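Local coordinates for protein pectate lyase (Bacillus, PDB 3VMV) that probably cleaves polygalacturonate, the pectate backbone of plant cell walls, as a secreted polysaccharide lyase of family 1 with a parallel beta-helix fold, at residues A[36-39]-A[40-43]; A[25-28]-A[29-32]. All blocks are in the same frame, centred on the assembly; numbering follows the deposited sequence.

Contact 1 (A[36-39]-A[40-43]); sequences DNRS and RSNN
Arg40 folds back along the last turn of helix 28-40 and lies beside Asp36, while Ser41, just beyond it, bonds back to Arg38 O and opens an ST turn in the loop that follows. Take Arg40 first. With CG anti to its own carbonyl carbon (chi1 -72°), the chain runs back over the preceding turn: CB and then CG pass the carbonyl oxygen of Asp36, CG at 3.5 Å from Asp36 O. CD is a little farther from the same oxygen, and the extended chain carries the guanidinium on to the side chain of Asp36, where NH1 sits 3.7 Å from Asp36 CB. Asn37 OD1 comes up at the guanidinium edge, in its plane, though 3.8 Å from NH1. The side chains of Asp36 and Arg40 lie side by side and point the same way, but the carboxylate and guanidinium planes are turned 75° apart. Asp36 OD2 lies 4.2 Å from Arg40 NH2, well out of the guanidinium plane, so any attraction is probably of charge alone, with no N-H aimed at the oxygen; Asp36 OD1 is hydrogen-bonded to Gln32 NE2, one turn earlier.

Arg40 N donates to Asp36 O. Inward, the guanidinium of Arg38 binds the carbonyls of Glu46 and Lys79, and Ser39 OG pairs with His71 ND1. The chain then turns off at Ser41, which grips Arg38 O twice: its N reaches that oxygen from above the carbonyl plane, whereas OG donates in the plane, on a lone pair, at 2.7 Å. The same hydroxyl accepts from Asn43 N at 3.0 Å.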
loop_
_atom_site.group_PDB
_atom_site.type_symbol
_atom_site.label_atom_id
_atom_site.label_comp_id
_atom_site.label_asym_id
_atom_site.label_seq_id
_atom_site.Cartn_x
_atom_site.Cartn_y
_atom_site.Cartn_z
ATOM N N ASP A 36 -13.425 17.682 7.577
ATOM C CA ASP A 36 -14.848 17.740 7.928
ATOM C C ASP A 36 -15.436 19.102 7.566
ATOM O O ASP A 36 -16.555 19.176 7.046
ATOM C CB ASP A 36 -15.047 17.461 9.417
ATOM C CG ASP A 36 -14.653 16.022 9.817
ATOM O OD1 ASP A 36 -14.324 15.177 8.943
ATOM O OD2 ASP A 36 -14.679 15.742 11.028
ATOM N N ASN A 37 -14.683 20.170 7.821
ATOM C CA ASN A 37 -15.157 21.499 7.480
ATOM C C ASN A 37 -15.380 21.605 5.976
ATOM O O ASN A 37 -16.382 22.172 5.525
ATOM C CB ASN A 37 -14.158 22.562 7.927
ATOM C CG ASN A 37 -14.162 22.782 9.429
ATOM O OD1 ASN A 37 -15.050 22.329 10.139
ATOM N ND2 ASN A 37 -13.166 23.522 9.910
ATOM N N ARG A 38 -14.455 21.069 5.189
ATOM C CA ARG A 38 -14.659 21.111 3.751
ATOM C C ARG A 38 -15.899 20.317 3.356
ATOM O O ARG A 38 -16.687 20.735 2.510
ATOM C CB ARG A 38 -13.430 20.625 2.977
ATOM C CG ARG A 38 -13.627 20.797 1.468
ATOM C CD ARG A 38 -12.491 20.172 0.676
ATOM N NE ARG A 38 -12.574 18.707 0.782
ATOM C CZ ARG A 38 -12.152 17.849 -0.120
ATOM N NH1 ARG A 38 -11.517 18.274 -1.216
ATOM N NH2 ARG A 38 -12.349 16.548 0.104
ATOM N N SER A 39 -16.071 19.152 3.979
ATOM C CA SER A 39 -17.176 18.272 3.629
ATOM C C SER A 39 -18.529 18.961 3.877
ATOM O O SER A 39 -19.481 18.730 3.146
ATOM C CB SER A 39 -17.048 16.952 4.392
ATOM O OG SER A 39 -18.024 16.003 3.958
ATOM N N ARG A 40 -18.580 19.842 4.869
ATOM C CA ARG A 40 -19.818 20.521 5.255
ATOM C C ARG A 40 -20.011 21.836 4.488
ATOM O O ARG A 40 -21.038 22.483 4.637
ATOM C CB ARG A 40 -19.797 20.815 6.754
ATOM C CG ARG A 40 -19.980 19.581 7.612
ATOM C CD ARG A 40 -20.049 19.956 9.087
ATOM N NE ARG A 40 -19.726 18.811 9.942
ATOM C CZ ARG A 40 -18.610 18.720 10.663
ATOM N NH1 ARG A 40 -17.722 19.713 10.649
ATOM N NH2 ARG A 40 -18.388 17.647 11.409
ATOM N N SER A 41 -19.009 22.239 3.699
ATOM C CA SER A 41 -19.025 23.527 2.996
ATOM C C SER A 41 -19.901 23.511 1.742
ATOM O O SER A 41 -20.422 22.448 1.354
ATOM C CB SER A 41 -17.597 23.894 2.597
ATOM O OG SER A 41 -17.213 23.186 1.435
ATOM N N ASN A 42 -20.014 24.673 1.090
ATOM C CA ASN A 42 -20.788 24.755 -0.152
ATOM C C ASN A 42 -20.053 24.132 -1.332
ATOM O O ASN A 42 -20.602 24.020 -2.429
ATOM C CB ASN A 42 -21.151 26.205 -0.496
ATOM C CG ASN A 42 -22.149 26.799 0.467
ATOM O OD1 ASN A 42 -23.096 26.136 0.888
ATOM N ND2 ASN A 42 -21.946 28.061 0.819
ATOM N N ASN A 43 -18.803 23.749 -1.102
ATOM C CA ASN A 43 -17.921 23.295 -2.169
ATOM C C ASN A 43 -17.083 22.124 -1.647
ATOM O O ASN A 43 -15.861 22.220 -1.523
ATOM C CB ASN A 43 -17.010 24.441 -2.601
ATOM C CG ASN A 43 -16.424 24.242 -3.980
ATOM O OD1 ASN A 43 -16.672 23.232 -4.639
ATOM N ND2 ASN A 43 -15.654 25.223 -4.435
HETATM O O HOH W 1 -21.691 20.123 2.261
#

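Contact 2 (A[25-28]-A[29-32]); sequences ASTG and AQIQ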
loop_
_atom_site.group_PDB
_atom_site.type_symbol
_atom_site.label_atom_id
_atom_site.label_comp_id
_atom_site.label_asym_id
_atom_site.label_seq_id
_atom_site.Cartn_x
_atom_site.Cartn_y
_atom_site.Cartn_z
ATOM N N ALA A 25 -0.887 21.557 8.424
ATOM C CA ALA A 25 -1.406 21.015 9.674
ATOM C C ALA A 25 -0.313 20.289 10.422
ATOM O O ALA A 25 0.534 19.635 9.820
ATOM C CB ALA A 25 -2.528 20.020 9.370
ATOM N N SER A 26 -0.349 20.357 11.737
ATOM C CA SER A 26 0.644 19.660 12.537
ATOM C C SER A 26 0.009 18.827 13.629
ATOM O O SER A 26 0.708 18.288 14.467
ATOM C CB SER A 26 1.649 20.642 13.147
ATOM O OG SER A 26 0.958 21.687 13.808
ATOM N N THR A 27 -1.316 18.711 13.615
ATOM C CA THR A 27 -1.988 17.796 14.563
ATOM C C THR A 27 -3.124 17.087 13.839
ATOM O O THR A 27 -3.623 17.563 12.800
ATOM C CB THR A 27 -2.617 18.552 15.768
ATOM O OG1 THR A 27 -3.699 19.378 15.290
ATOM C CG2 THR A 27 -1.557 19.405 16.524
ATOM N N GLY A 28 -3.555 15.947 14.379
ATOM C CA GLY A 28 -4.659 15.230 13.774
ATOM C C GLY A 28 -5.942 16.035 13.851
ATOM O O GLY A 28 -6.780 15.955 12.948
ATOM N N ALA A 29 -6.094 16.805 14.919
ATOM C CA ALA A 29 -7.263 17.682 15.027
ATOM C C ALA A 29 -7.334 18.663 13.859
ATOM O O ALA A 29 -8.397 18.842 13.273
ATOM C CB ALA A 29 -7.301 18.381 16.367
ATOM N N GLN A 30 -6.200 19.248 13.470
ATOM C CA GLN A 30 -6.232 20.158 12.323
ATOM C C GLN A 30 -6.582 19.410 11.056
ATOM O O GLN A 30 -7.400 19.863 10.275
ATOM C CB GLN A 30 -4.896 20.871 12.137
ATOM C CG GLN A 30 -4.655 21.948 13.166
ATOM C CD GLN A 30 -3.441 22.772 12.829
ATOM O OE1 GLN A 30 -2.392 22.215 12.583
ATOM N NE2 GLN A 30 -3.574 24.095 12.826
ATOM N N ILE A 31 -5.961 18.249 10.842
ATOM C CA ILE A 31 -6.265 17.488 9.643
ATOM C C ILE A 31 -7.739 17.089 9.594
ATOM O O ILE A 31 -8.410 17.274 8.573
ATOM C CB ILE A 31 -5.401 16.196 9.542
ATOM C CG1 ILE A 31 -3.921 16.587 9.452
ATOM C CG2 ILE A 31 -5.768 15.425 8.310
ATOM C CD1 ILE A 31 -2.988 15.369 9.461
ATOM N N GLN A 32 -8.238 16.521 10.689
ATOM C CA GLN A 32 -9.633 16.053 10.691
ATOM C C GLN A 32 -10.616 17.226 10.492
ATOM O O GLN A 32 -11.617 17.108 9.760
ATOM C CB GLN A 32 -9.953 15.284 11.982
ATOM C CG GLN A 32 -11.250 14.455 11.879
ATOM C CD GLN A 32 -11.068 13.358 10.855
ATOM O OE1 GLN A 32 -10.267 12.464 11.072
ATOM N NE2 GLN A 32 -11.802 13.423 9.746
HETATM O O HOH W 2 -0.476 24.141 14.430
#
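Gln30 reaches back from the first turn of helix 28-40 to Thr27, the N-cap residue, and to the chain before it, while Gly28 carries the backbone between them. Gly28 contributes through its backbone alone. Its carbonyl accepts from Gln32 N in a short bond of 2.7 Å, the regular helical bond following that from Ile31 N to Thr27 O.

Thr27 OG1 sits between its backbone N and carbonyl carbon (chi1 66°), which aims it at the first turn, where it takes the N-H of Gln30 at 3.1 Å; the hydroxyl stands in for the helical carbonyl that the first turn lacks. The same oxygen touches the aliphatic part of Gln30, 3.5 Å from CG, as the two side chains cross.

From there Gln30 runs out extended beyond CG, back past the cap to the end of strand 21-25. Its OE1 receives the N-H of Ser26 at 2.9 Å, nearly along the C=O axis and close to straight at hydrogen (163°). The side-chain amide thus serves the backbone two residues upstream of the helix, and OE1 also lies close to Ala25 CA. A water bridges the two side chains, donating to Gln30 OE1 and hydrogen-bonded to Ser26 OG.

Under the turn the contact is apolar: Ala25 CB packs against Ile31 CG1 at 3.7 Å and is equally near Gln30 CB.

Ala25 pairs through its backbone with Tyr51 and Asn53 and lies on Ile50, while Ile31 rests on Val52, so the start of the helix is seated on strand 48-52. Asn60 OD1 holds Gly28 N, and Gln32 OE1 reaches Asp67 N in strand 66-68.

Contact 2 (25-32) and contact 1 (36-43) lie at the two ends of helix 28-40, with contact 2 first along the chain and their centres about 16 Å apart. One covers the passage from strand 21-25 into the helix, the other the exit into the loop that leads to strand 48-52. Those two strands pair in parallel, so the helix spans the connection between them at one end of the beta-helix; both contacts lie on the same side of the chain's centre. A side-chain hydrogen bond one helical turn long runs between residues of the two contacts. Between them they describe how the chain enters and leaves the helix that covers this end of the solenoid.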